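Local atomic coordinates of PAN2-PAN3 deadenylation complex catalytic subunit pan2 (Neurospora crassa, PDB entry 4CZW), a protein that probably acts as the catalytic subunit of the PAN deadenylation complex, shortening the poly(A) tails of mRNA by exonucleolytic cleavage to 5'-AMP. Residues Glu500-Tyr505 against Thr515-Ile520; Asn43-Ser48 against Asn104-Leu109; Tyr505-Glu508 against Ile512-Thr515; Ile442-Glu447 against Arg556-Gln561; Val489-Asp494 against Trp537-Leu542. One frame throughout, in Å; residues are numbered along the deposited sequence.

Contact 1 (Glu500-Tyr505 against Thr515-Ile520); sequences ETIVDY and TDLDPI
L517, on the short helix 514-517, sets one methyl against both I502 and Y505 at the edge strand 502-504 of the mixed sheet in the DEDD-type exonuclease domain. The strand carries a classic beta bulge, with V503 and D504 both facing R450 of the neighbouring strand 441-451. In a regular strand I502 and Y505, three residues apart, would point to different sides; the extra residue in the bulge is consistent with both reaching L517 here. The leucine sends out CD1 alone, because its CG lies anti to the carbonyl carbon (chi1 -56°) and the chain then runs on extended to that methyl. I502 is extended as well, and its CD1 meets L517 CD1 at 3.8 Å, the two side chains crossing at about a right angle. Y505 and L517 instead slide past each other in opposite directions, so that CE2 of the ring is touched obliquely by the methyl, also at 3.8 Å. Branching lets isoleucine do two jobs in this place. While CD1 goes to the leucine, CG2, anti to the backbone N, lies over the centre of the Y505 ring, which would limit how the ring can turn. Leucine suits the buried position because a slim, forked apolar end can enter such a corner; it also rests on L526 of strand 525-527, as I502 does on I449. The side chain of L517 is about 9 Å from that of E447, a probable ligand of the catalytic metals. Directly above the Y505 ring, I502 CG2 stands 3.8 Å from its plane.

Contact 2 (Asn43-Ser48 against Asn104-Leu109); sequences NNITNS and NMLRAL
L106 points its forked end from helix 103-109 into the backbone of the loop at I45-S48, a type II beta turn of the pseudo-UCH domain. Its CG is anti to the carbonyl carbon (chi1 -63°), which carries both methyls out from the helix toward the turn. CD1 lies against two successive carbonyls, 3.3 Å from T46 O and 3.3 Å from N47 O, while CD2 also borders N47 O. The meeting is thus mostly of methyl groups with main chain. On one flank I45 crosses the leucine at about a right angle and lays its CG2 4.0 Å from L106 CD1; on another, S48 CA approaches the same methyl at 3.9 Å. N47 sends its CB toward L106 CD2, but its amide turns to other work, OD1 accepting a hydrogen bond from E122 N. Asparagine suits the third position of this turn, since it tolerates the positive phi (61°) better than most residues. Cut back to an alanine, L106 would lose both methyls, which would probably open a gap between turn and helix and leave I45 CG2 without this packing partner. By its sequence pattern, S48 probably occupies the place of the catalytic cysteine in active ubiquitin-specific proteases, in keeping with a domain predicted to be inactive. The turn leads into helix 51-58. Behind L106, helix 103-109 is held from other directions: selenomethionine M105 packs on helix 81-94, and L109 reaches L137 and F140 of helix 130-149.

Contact 3 (Tyr505-Glu508 against Ile512-Thr515); sequences YLTE and ITPT
The hydroxyl of T507 donates a hydrogen bond to I512 O, with OG1 3.1 Å from the oxygen. It approaches at a C=O...OG1 angle of 154°, tilted 25° from the carbonyl plane. OG1 can do this because it sits beside the backbone N, anti to the carbonyl carbon (chi1 -49°); threonine at the start of helix 507-510 thus ties the helix to the chain that returns from it. Its methyl CG2 looks toward T513 CG2, 4.4 Å away. The larger contact is made by Y505, whose ring is covered by P514 on the face turned away from I502. P514 CG stands 3.8 Å from the ring centroid and 11° off the normal, a CH-pi contact, while P514 CA comes up to Y505 CE2. I512 CG2 lies at the ring edge, near its plane. Proline suits this spot twice over: it offers a rigid CH surface, and its lack of an N-H costs nothing in the first turn of a helix. Without the ring, as with a serine at Y505, P514 is likely to lose its aromatic cover and I512 CG2 the ring edge it lies beside. T513 OG1 turns to D516 within the next helix. The contact joins helices 507-510 and 514-517 at the surface, just beyond strand 502-504, with I512 facing inward toward E447 of strand 441-451.

Contact 4 (Ile442-Glu447 against Arg556-Gln561); sequences IAIDTE and RVINIQ
Between residues 442-447 and 556-561 everything turns on one methyl, CD1 of I558. It lies 3.8 Å from T446 CG2 and, more loosely, 4.4 Å from I444 CD1. I558 is extended beyond CB, which lets it bridge the distance to the strand, while T446 crosses it obliquely. The threonine is divided in its duties. With OG1 between the backbone N and the carbonyl carbon (chi1 65°), the methyl is left to the isoleucine and the hydroxyl is hydrogen-bonded to D554 OD2, one turn before I558. This is the first strand of the DEDD exonuclease core: I444 and T446 face the helix, whereas D445 and E447 alternate with them and probably bind the catalytic metals, with D554 and D607 as further ligands. T446 would then be a second-shell residue that may position D554. The helix ends in a Schellman motif, with N559 as its C-prime residue; asparagine readily adopts the positive phi (65°) that this needs. From this end N559 OD1 accepts from N104 N, and I558 O from N104 ND2, N104 being part of the pseudo-UCH domain.

Contact 5 (Val489-Asp494 against Trp537-Leu542); sequences VAFIDD and WVLVNL
The F491 ring presents an edge to L539: CD1 of the leucine lies near the ring plane, 4.2 Å from CE2. The second flat group, the W537 indole, belongs to the helix itself and has N541 ND2 over the centre of one face. That amide is held by the W537 backbone, ND2 donating to W537 O at 2.9 Å with an N-H...O angle of 148°. N541 N also donates to W537 O in the usual helical way, and the two donors reach the oxygen from opposite faces of its plane. The side-chain bond thus keeps the amide folded back beneath the indole, and a further weak bond runs from ND2 to D90 of the other domain. Across the contact proper, I492 and L539 reach toward each other tip to tip, with CD1 against CD1 at 4.1 Å. Both are extended past CB with CG or CG1 anti to the carbonyl carbon, the shape that spans a gap of 11.4 Å between their CA atoms. F491 can lie beside I492 because the chain bulges here: both residues face V479 of strand 471-481, and two successive side chains turn to the same helix. Long aliphatic and aromatic groups suit such a wide, buried interval. L539 is also covered by L414, and its methyl reaches I442 of strand 441-451. A helix packed on a mixed sheet through apolar side-chain ends is the layered alpha/beta architecture of the RNase H-like fold, to which DEDD exonucleases belong.

Contacts 4 and 5 are buried and lie in the core, where helices 551-558 and 529-541 meet the same mixed sheet through methyls and one ring edge; they touch each other through I442 and I560. Contact 1 is partly buried at the border of that sheet, and contact 3, at the surface, shares Y505 and helix 514-517 with it. Between them they cover both faces of the tyrosine, and the surface contact adds a hydroxyl-to-carbonyl bond. Contact 2 belongs to the pseudo-UCH domain and sets methyls against a turn's carbonyls; its helix touches contact 1 through R107 and reaches contact 4 by polar bonds from N104.

Contact 1 (Glu500-Tyr505 against Thr515-Ile520)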
# COMPACT_ATOMS: atom_id res chain seq x y z
N GLU A 500 15.87 12.45 -5.06
CA GLU A 500 15.77 13.30 -3.89
C GLU A 500 17.04 14.13 -3.71
O GLU A 500 18.00 13.96 -4.46
CB GLU A 500 15.51 12.47 -2.63
CG GLU A 500 14.39 11.44 -2.78
CD GLU A 500 13.03 12.08 -2.94
OE1 GLU A 500 12.77 13.10 -2.27
OE2 GLU A 500 12.21 11.56 -3.73
N THR A 501 17.04 15.02 -2.73
CA THR A 501 18.22 15.82 -2.43
C THR A 501 19.07 15.12 -1.37
O THR A 501 18.65 14.95 -0.23
CB THR A 501 17.85 17.23 -1.93
OG1 THR A 501 17.19 17.95 -2.99
CG2 THR A 501 19.09 17.99 -1.51
N ILE A 502 20.28 14.72 -1.77
CA ILE A 502 21.18 14.00 -0.88
C ILE A 502 22.01 14.95 -0.02
O ILE A 502 22.82 15.72 -0.54
CB ILE A 502 22.12 13.07 -1.66
CG1 ILE A 502 21.32 12.10 -2.52
CG2 ILE A 502 23.04 12.32 -0.71
CD1 ILE A 502 22.17 11.15 -3.33
N VAL A 503 21.80 14.89 1.29
CA VAL A 503 22.54 15.74 2.22
C VAL A 503 23.94 15.19 2.46
O VAL A 503 24.92 15.94 2.49
CB VAL A 503 21.80 15.86 3.57
CG1 VAL A 503 22.61 16.68 4.56
CG2 VAL A 503 20.43 16.48 3.36
N ASP A 504 24.04 13.87 2.62
CA ASP A 504 25.32 13.23 2.86
C ASP A 504 25.42 11.91 2.10
O ASP A 504 24.51 11.08 2.16
CB ASP A 504 25.52 12.99 4.36
CG ASP A 504 26.98 12.76 4.74
OD1 ASP A 504 27.75 12.26 3.89
OD2 ASP A 504 27.35 13.09 5.88
N TYR A 505 26.53 11.72 1.39
CA TYR A 505 26.74 10.50 0.62
C TYR A 505 27.33 9.39 1.49
O TYR A 505 27.30 8.22 1.10
CB TYR A 505 27.66 10.77 -0.57
CG TYR A 505 26.96 11.41 -1.75
CD1 TYR A 505 26.75 12.78 -1.79
CD2 TYR A 505 26.51 10.64 -2.81
CE1 TYR A 505 26.10 13.37 -2.87
CE2 TYR A 505 25.86 11.21 -3.89
CZ TYR A 505 25.66 12.58 -3.91
OH TYR A 505 25.02 13.16 -4.99
N THR A 515 29.61 10.56 -8.29
CA THR A 515 29.78 10.09 -9.66
C THR A 515 29.00 8.80 -9.89
O THR A 515 28.39 8.61 -10.95
CB THR A 515 31.26 9.86 -9.99
OG1 THR A 515 31.99 11.08 -9.81
CG2 THR A 515 31.43 9.38 -11.43
N ASP A 516 29.01 7.91 -8.90
CA ASP A 516 28.31 6.63 -9.00
C ASP A 516 26.81 6.80 -9.20
O ASP A 516 26.16 5.96 -9.82
CB ASP A 516 28.57 5.78 -7.75
CG ASP A 516 30.04 5.47 -7.54
OD1 ASP A 516 30.59 4.67 -8.32
OD2 ASP A 516 30.64 6.03 -6.60
N LEU A 517 26.26 7.89 -8.68
CA LEU A 517 24.83 8.14 -8.76
C LEU A 517 24.49 9.17 -9.83
O LEU A 517 23.31 9.44 -10.09
CB LEU A 517 24.29 8.59 -7.40
CG LEU A 517 24.55 7.65 -6.22
CD1 LEU A 517 23.91 8.18 -4.95
CD2 LEU A 517 24.05 6.24 -6.54
N ASP A 518 25.51 9.75 -10.44
CA ASP A 518 25.31 10.73 -11.51
C ASP A 518 25.08 10.04 -12.85
O ASP A 518 25.97 9.38 -13.37
CB ASP A 518 26.52 11.67 -11.60
CG ASP A 518 26.34 12.74 -12.67
OD1 ASP A 518 25.80 13.82 -12.34
OD2 ASP A 518 26.74 12.50 -13.82
N PRO A 519 23.87 10.21 -13.41
CA PRO A 519 23.42 9.52 -14.63
C PRO A 519 24.32 9.75 -15.84
O PRO A 519 24.33 8.92 -16.75
CB PRO A 519 22.03 10.12 -14.87
CG PRO A 519 21.59 10.63 -13.55
CD PRO A 519 22.84 11.11 -12.88
N ILE A 520 25.06 10.85 -15.84
CA ILE A 520 25.90 11.20 -16.98
C ILE A 520 27.27 10.54 -16.91
O ILE A 520 27.80 10.07 -17.92
CB ILE A 520 26.08 12.73 -17.08
CG1 ILE A 520 24.72 13.43 -17.14
CG2 ILE A 520 26.93 13.09 -18.29
CD1 ILE A 520 24.82 14.94 -17.24

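Contact 2 (Asn43-Ser48 against Asn104-Leu109)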
# COMPACT_ATOMS: atom_id res chain seq x y z
N ASN A 43 3.91 6.57 11.17
CA ASN A 43 3.43 7.91 10.82
C ASN A 43 4.48 9.01 10.83
O ASN A 43 4.15 10.19 10.96
CB ASN A 43 2.29 8.30 11.76
CG ASN A 43 2.68 8.22 13.22
OD1 ASN A 43 3.84 7.95 13.55
ND2 ASN A 43 1.72 8.46 14.11
N ASN A 44 5.75 8.64 10.71
CA ASN A 44 6.83 9.62 10.72
C ASN A 44 7.33 9.93 9.32
O ASN A 44 8.50 10.23 9.12
CB ASN A 44 7.98 9.13 11.59
CG ASN A 44 8.52 7.79 11.14
OD1 ASN A 44 7.78 6.93 10.67
ND2 ASN A 44 9.83 7.61 11.26
N ILE A 45 6.42 9.84 8.36
CA ILE A 45 6.76 10.03 6.96
C ILE A 45 5.92 11.17 6.38
O ILE A 45 4.82 11.43 6.84
CB ILE A 45 6.52 8.73 6.16
CG1 ILE A 45 7.08 7.53 6.93
CG2 ILE A 45 7.15 8.81 4.77
CD1 ILE A 45 6.71 6.19 6.34
N THR A 46 6.47 11.85 5.38
CA THR A 46 5.73 12.88 4.67
C THR A 46 4.51 12.24 4.00
O THR A 46 4.61 11.15 3.44
CB THR A 46 6.60 13.59 3.62
OG1 THR A 46 7.78 14.11 4.25
CG2 THR A 46 5.84 14.73 2.96
N ASN A 47 3.37 12.93 4.07
CA ASN A 47 2.11 12.43 3.52
C ASN A 47 1.67 11.11 4.15
O ASN A 47 1.10 10.26 3.48
CB ASN A 47 2.21 12.27 2.00
CG ASN A 47 2.62 13.56 1.30
OD1 ASN A 47 2.15 14.64 1.64
ND2 ASN A 47 3.51 13.44 0.33
N SER A 48 1.93 10.96 5.45
CA SER A 48 1.55 9.74 6.16
C SER A 48 0.06 9.73 6.49
O SER A 48 -0.43 8.80 7.13
CB SER A 48 2.37 9.60 7.45
OG SER A 48 2.18 10.71 8.30
N ASN A 104 8.39 4.26 0.34
CA ASN A 104 8.61 4.24 -1.11
C ASN A 104 7.40 4.72 -1.90
O ASN A 104 7.55 5.37 -2.94
CB ASN A 104 8.98 2.82 -1.57
CG ASN A 104 10.32 2.37 -1.05
OD1 ASN A 104 11.07 3.14 -0.46
ND2 ASN A 104 10.65 1.10 -1.29
N MSE A 105 6.21 4.41 -1.41
CA MSE A 105 4.98 4.72 -2.13
C MSE A 105 4.59 6.19 -1.97
O MSE A 105 4.03 6.79 -2.89
CB MSE A 105 3.84 3.81 -1.64
CG MSE A 105 2.77 4.49 -0.81
SE MSE A 105 1.17 4.84 -1.85
CE MSE A 105 0.87 3.03 -2.49
N LEU A 106 4.89 6.77 -0.82
CA LEU A 106 4.58 8.18 -0.57
C LEU A 106 5.63 9.06 -1.24
O LEU A 106 5.37 10.21 -1.58
CB LEU A 106 4.52 8.46 0.93
CG LEU A 106 3.43 7.73 1.71
CD1 LEU A 106 3.51 8.05 3.19
CD2 LEU A 106 2.05 8.07 1.16
N ARG A 107 6.82 8.49 -1.43
CA ARG A 107 7.90 9.17 -2.12
C ARG A 107 7.62 9.19 -3.62
O ARG A 107 7.87 10.19 -4.30
CB ARG A 107 9.23 8.48 -1.83
CG ARG A 107 10.45 9.18 -2.39
CD ARG A 107 11.73 8.52 -1.90
NE ARG A 107 11.89 8.67 -0.45
CZ ARG A 107 12.64 7.88 0.30
NH1 ARG A 107 13.29 6.85 -0.24
NH2 ARG A 107 12.74 8.10 1.61
N ALA A 108 7.07 8.09 -4.13
CA ALA A 108 6.71 7.98 -5.54
C ALA A 108 5.52 8.87 -5.87
O ALA A 108 5.41 9.39 -6.98
CB ALA A 108 6.41 6.54 -5.90
N LEU A 109 4.62 9.03 -4.90
CA LEU A 109 3.47 9.92 -5.04
C LEU A 109 3.94 11.35 -5.29
O LEU A 109 3.35 12.08 -6.08
CB LEU A 109 2.59 9.86 -3.80
CG LEU A 109 1.40 10.83 -3.75
CD1 LEU A 109 0.31 10.41 -4.73
CD2 LEU A 109 0.85 10.94 -2.34

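Contact 3 (Tyr505-Glu508 against Ile512-Thr515)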
# COMPACT_ATOMS: atom_id res chain seq x y z
N TYR A 505 26.53 11.72 1.39
CA TYR A 505 26.74 10.50 0.62
C TYR A 505 27.33 9.39 1.49
O TYR A 505 27.30 8.22 1.10
CB TYR A 505 27.66 10.77 -0.57
CG TYR A 505 26.96 11.41 -1.75
CD1 TYR A 505 26.75 12.78 -1.79
CD2 TYR A 505 26.51 10.64 -2.81
CE1 TYR A 505 26.10 13.37 -2.87
CE2 TYR A 505 25.86 11.21 -3.89
CZ TYR A 505 25.66 12.58 -3.91
OH TYR A 505 25.02 13.16 -4.99
N LEU A 506 27.84 9.77 2.66
CA LEU A 506 28.45 8.82 3.60
C LEU A 506 29.54 8.00 2.91
O LEU A 506 29.52 6.77 2.94
CB LEU A 506 27.39 7.90 4.20
CG LEU A 506 26.20 8.59 4.88
CD1 LEU A 506 25.18 7.56 5.35
CD2 LEU A 506 26.66 9.46 6.03
N THR A 507 30.49 8.70 2.30
CA THR A 507 31.53 8.05 1.50
C THR A 507 32.47 7.20 2.35
O THR A 507 32.93 6.15 1.91
CB THR A 507 32.36 9.10 0.73
OG1 THR A 507 31.48 10.00 0.04
CG2 THR A 507 33.27 8.42 -0.29
N GLU A 508 32.76 7.65 3.56
CA GLU A 508 33.62 6.88 4.46
C GLU A 508 32.92 5.61 4.93
O GLU A 508 33.57 4.59 5.15
CB GLU A 508 34.04 7.73 5.66
CG GLU A 508 34.86 8.96 5.32
CD GLU A 508 35.41 9.65 6.55
OE1 GLU A 508 35.31 9.08 7.65
OE2 GLU A 508 35.93 10.78 6.41
N ILE A 512 30.40 5.33 -1.41
CA ILE A 512 29.60 5.86 -2.50
C ILE A 512 29.99 7.29 -2.84
O ILE A 512 30.04 8.16 -1.97
CB ILE A 512 28.09 5.82 -2.15
CG1 ILE A 512 27.66 4.40 -1.81
CG2 ILE A 512 27.27 6.37 -3.31
CD1 ILE A 512 27.83 3.42 -2.95
N THR A 513 30.28 7.53 -4.12
CA THR A 513 30.64 8.86 -4.60
C THR A 513 29.50 9.42 -5.45
O THR A 513 28.73 8.66 -6.03
CB THR A 513 31.94 8.83 -5.43
OG1 THR A 513 31.70 8.21 -6.69
CG2 THR A 513 33.03 8.06 -4.68
N PRO A 514 29.40 10.76 -5.53
CA PRO A 514 28.38 11.40 -6.37
C PRO A 514 28.43 10.97 -7.83
O PRO A 514 27.41 11.01 -8.52
CB PRO A 514 28.71 12.89 -6.23
CG PRO A 514 29.35 13.00 -4.90
CD PRO A 514 30.14 11.74 -4.72
N THR A 515 29.61 10.56 -8.29
CA THR A 515 29.78 10.09 -9.66
C THR A 515 29.00 8.80 -9.89
O THR A 515 28.39 8.61 -10.95
CB THR A 515 31.26 9.86 -9.99
OG1 THR A 515 31.99 11.08 -9.81
CG2 THR A 515 31.43 9.38 -11.43

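Contact 4 (Ile442-Glu447 against Arg556-Gln561)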
# COMPACT_ATOMS: atom_id res chain seq x y z
N ILE A 442 20.28 -16.57 -1.39
CA ILE A 442 20.98 -15.42 -1.93
C ILE A 442 21.53 -14.53 -0.82
O ILE A 442 20.87 -14.30 0.20
CB ILE A 442 20.06 -14.58 -2.85
CG1 ILE A 442 18.78 -14.18 -2.12
CG2 ILE A 442 19.73 -15.35 -4.12
CD1 ILE A 442 17.83 -13.36 -2.96
N ALA A 443 22.75 -14.04 -1.01
CA ALA A 443 23.38 -13.14 -0.06
C ALA A 443 23.18 -11.69 -0.49
O ALA A 443 23.44 -11.34 -1.64
CB ALA A 443 24.86 -13.45 0.09
N ILE A 444 22.73 -10.85 0.43
CA ILE A 444 22.38 -9.47 0.10
C ILE A 444 22.91 -8.46 1.12
O ILE A 444 22.89 -8.71 2.32
CB ILE A 444 20.84 -9.32 -0.05
CG1 ILE A 444 20.47 -7.89 -0.45
CG2 ILE A 444 20.13 -9.73 1.23
CD1 ILE A 444 18.99 -7.67 -0.63
N ASP A 445 23.38 -7.32 0.61
CA ASP A 445 23.79 -6.20 1.45
C ASP A 445 23.59 -4.89 0.70
O ASP A 445 23.67 -4.86 -0.53
CB ASP A 445 25.25 -6.35 1.89
CG ASP A 445 25.67 -5.26 2.86
OD1 ASP A 445 24.87 -4.92 3.76
OD2 ASP A 445 26.80 -4.75 2.72
N THR A 446 23.32 -3.81 1.43
CA THR A 446 23.05 -2.52 0.81
C THR A 446 23.91 -1.40 1.39
O THR A 446 24.58 -1.58 2.41
CB THR A 446 21.57 -2.12 0.95
OG1 THR A 446 21.26 -1.92 2.33
CG2 THR A 446 20.66 -3.20 0.38
N GLU A 447 23.89 -0.25 0.73
CA GLU A 447 24.59 0.94 1.21
C GLU A 447 23.62 2.12 1.32
O GLU A 447 22.73 2.27 0.48
CB GLU A 447 25.76 1.30 0.28
CG GLU A 447 26.77 0.18 0.07
CD GLU A 447 27.53 -0.17 1.34
OE1 GLU A 447 27.56 0.65 2.28
OE2 GLU A 447 28.11 -1.28 1.40
N ARG A 556 14.29 -2.46 6.18
CA ARG A 556 13.53 -1.28 6.59
C ARG A 556 13.73 -0.12 5.62
O ARG A 556 12.77 0.54 5.24
CB ARG A 556 13.93 -0.86 8.01
CG ARG A 556 13.52 0.55 8.36
CD ARG A 556 13.60 0.79 9.86
NE ARG A 556 12.54 0.09 10.58
CZ ARG A 556 11.35 0.60 10.83
NH1 ARG A 556 11.05 1.83 10.42
NH2 ARG A 556 10.44 -0.11 11.49
N VAL A 557 14.97 0.11 5.22
CA VAL A 557 15.29 1.19 4.29
C VAL A 557 14.92 0.79 2.87
O VAL A 557 14.51 1.63 2.06
CB VAL A 557 16.78 1.57 4.37
CG1 VAL A 557 17.08 2.75 3.45
CG2 VAL A 557 17.15 1.92 5.80
N ILE A 558 15.05 -0.50 2.56
CA ILE A 558 14.57 -1.04 1.29
C ILE A 558 13.05 -0.91 1.23
O ILE A 558 12.46 -0.81 0.15
CB ILE A 558 15.00 -2.52 1.11
CG1 ILE A 558 16.52 -2.62 0.95
CG2 ILE A 558 14.33 -3.15 -0.10
CD1 ILE A 558 17.02 -4.04 0.82
N ASN A 559 12.43 -0.88 2.41
CA ASN A 559 10.98 -0.82 2.57
C ASN A 559 10.32 -2.09 2.03
O ASN A 559 9.55 -2.04 1.07
CB ASN A 559 10.40 0.42 1.90
CG ASN A 559 9.01 0.78 2.40
OD1 ASN A 559 8.46 1.82 2.04
ND2 ASN A 559 8.45 -0.07 3.26
N ILE A 560 10.65 -3.22 2.65
CA ILE A 560 10.11 -4.51 2.24
C ILE A 560 9.94 -5.41 3.45
O ILE A 560 10.58 -5.20 4.49
CB ILE A 560 11.02 -5.18 1.19
CG1 ILE A 560 10.25 -6.23 0.38
CG2 ILE A 560 12.26 -5.79 1.85
CD1 ILE A 560 11.06 -6.85 -0.73
N GLN A 561 9.07 -6.41 3.34
CA GLN A 561 8.84 -7.37 4.41
C GLN A 561 9.18 -8.78 3.94
O GLN A 561 8.65 -9.26 2.94
CB GLN A 561 7.39 -7.31 4.89
CG GLN A 561 7.03 -6.02 5.62
CD GLN A 561 7.54 -5.99 7.05
OE1 GLN A 561 7.88 -7.03 7.63
NE2 GLN A 561 7.60 -4.80 7.63

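Contact 5 (Val489-Asp494 against Trp537-Leu542)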
# COMPACT_ATOMS: atom_id res chain seq x y z
N VAL A 489 29.50 -15.03 -6.57
CA VAL A 489 29.43 -14.09 -7.69
C VAL A 489 28.10 -13.33 -7.67
O VAL A 489 27.03 -13.93 -7.61
CB VAL A 489 29.58 -14.81 -9.04
CG1 VAL A 489 29.53 -13.81 -10.19
CG2 VAL A 489 30.89 -15.59 -9.08
N ALA A 490 28.18 -12.01 -7.73
CA ALA A 490 27.00 -11.16 -7.70
C ALA A 490 26.23 -11.22 -9.02
O ALA A 490 26.83 -11.24 -10.09
CB ALA A 490 27.38 -9.73 -7.38
N PHE A 491 24.91 -11.24 -8.93
CA PHE A 491 24.06 -11.18 -10.11
C PHE A 491 23.22 -9.91 -10.09
O PHE A 491 22.55 -9.57 -11.06
CB PHE A 491 23.17 -12.42 -10.22
CG PHE A 491 22.22 -12.60 -9.07
CD1 PHE A 491 22.61 -13.25 -7.91
CD2 PHE A 491 20.92 -12.13 -9.15
CE1 PHE A 491 21.73 -13.42 -6.86
CE2 PHE A 491 20.03 -12.29 -8.10
CZ PHE A 491 20.44 -12.94 -6.95
N ILE A 492 23.27 -9.20 -8.96
CA ILE A 492 22.65 -7.88 -8.85
C ILE A 492 23.60 -6.93 -8.13
O ILE A 492 24.04 -7.20 -7.01
CB ILE A 492 21.32 -7.93 -8.08
CG1 ILE A 492 20.27 -8.72 -8.85
CG2 ILE A 492 20.80 -6.52 -7.82
CD1 ILE A 492 18.93 -8.82 -8.15
N ASP A 493 23.91 -5.81 -8.78
CA ASP A 493 24.71 -4.76 -8.16
C ASP A 493 24.23 -3.41 -8.67
O ASP A 493 24.94 -2.71 -9.39
CB ASP A 493 26.20 -4.95 -8.44
CG ASP A 493 27.07 -4.02 -7.63
OD1 ASP A 493 26.65 -3.62 -6.52
OD2 ASP A 493 28.18 -3.68 -8.09
N ASP A 494 23.01 -3.05 -8.29
CA ASP A 494 22.37 -1.84 -8.79
C ASP A 494 22.68 -0.61 -7.93
O ASP A 494 22.57 -0.65 -6.71
CB ASP A 494 20.86 -2.03 -8.87
CG ASP A 494 20.47 -3.13 -9.84
OD1 ASP A 494 21.25 -3.41 -10.77
OD2 ASP A 494 19.38 -3.71 -9.66
N TRP A 537 11.69 -7.63 -4.80
CA TRP A 537 10.30 -8.01 -4.53
C TRP A 537 9.96 -9.33 -5.20
O TRP A 537 9.25 -10.16 -4.62
CB TRP A 537 9.34 -6.92 -5.00
CG TRP A 537 7.91 -7.21 -4.68
CD1 TRP A 537 7.29 -7.07 -3.48
CD2 TRP A 537 6.91 -7.70 -5.59
NE1 TRP A 537 5.97 -7.44 -3.57
CE2 TRP A 537 5.71 -7.83 -4.86
CE3 TRP A 537 6.91 -8.04 -6.94
CZ2 TRP A 537 4.53 -8.29 -5.43
CZ3 TRP A 537 5.73 -8.50 -7.52
CH2 TRP A 537 4.56 -8.61 -6.76
N VAL A 538 10.45 -9.53 -6.42
CA VAL A 538 10.24 -10.77 -7.14
C VAL A 538 10.93 -11.93 -6.43
O VAL A 538 10.35 -13.00 -6.25
CB VAL A 538 10.76 -10.68 -8.60
CG1 VAL A 538 10.87 -12.06 -9.22
CG2 VAL A 538 9.84 -9.79 -9.43
N LEU A 539 12.17 -11.69 -6.00
CA LEU A 539 12.96 -12.71 -5.31
C LEU A 539 12.30 -13.17 -4.02
O LEU A 539 12.41 -14.34 -3.64
CB LEU A 539 14.37 -12.19 -5.03
CG LEU A 539 15.27 -11.98 -6.25
CD1 LEU A 539 16.56 -11.29 -5.86
CD2 LEU A 539 15.55 -13.32 -6.93
N VAL A 540 11.62 -12.26 -3.34
CA VAL A 540 10.89 -12.60 -2.12
C VAL A 540 9.72 -13.52 -2.43
O VAL A 540 9.53 -14.54 -1.76
CB VAL A 540 10.38 -11.34 -1.39
CG1 VAL A 540 9.45 -11.72 -0.25
CG2 VAL A 540 11.54 -10.51 -0.88
N ASN A 541 8.94 -13.16 -3.44
CA ASN A 541 7.76 -13.94 -3.82
C ASN A 541 8.11 -15.24 -4.54
O ASN A 541 7.25 -16.11 -4.70
CB ASN A 541 6.82 -13.10 -4.68
CG ASN A 541 6.07 -12.06 -3.87
OD1 ASN A 541 5.10 -12.38 -3.18
ND2 ASN A 541 6.51 -10.81 -3.95
N LEU A 542 9.35 -15.36 -4.99
CA LEU A 542 9.81 -16.61 -5.59
C LEU A 542 10.13 -17.62 -4.49
O LEU A 542 10.23 -18.82 -4.75
CB LEU A 542 11.04 -16.38 -6.47
CG LEU A 542 10.77 -15.77 -7.85
CD1 LEU A 542 12.07 -15.56 -8.61
CD2 LEU A 542 9.82 -16.64 -8.65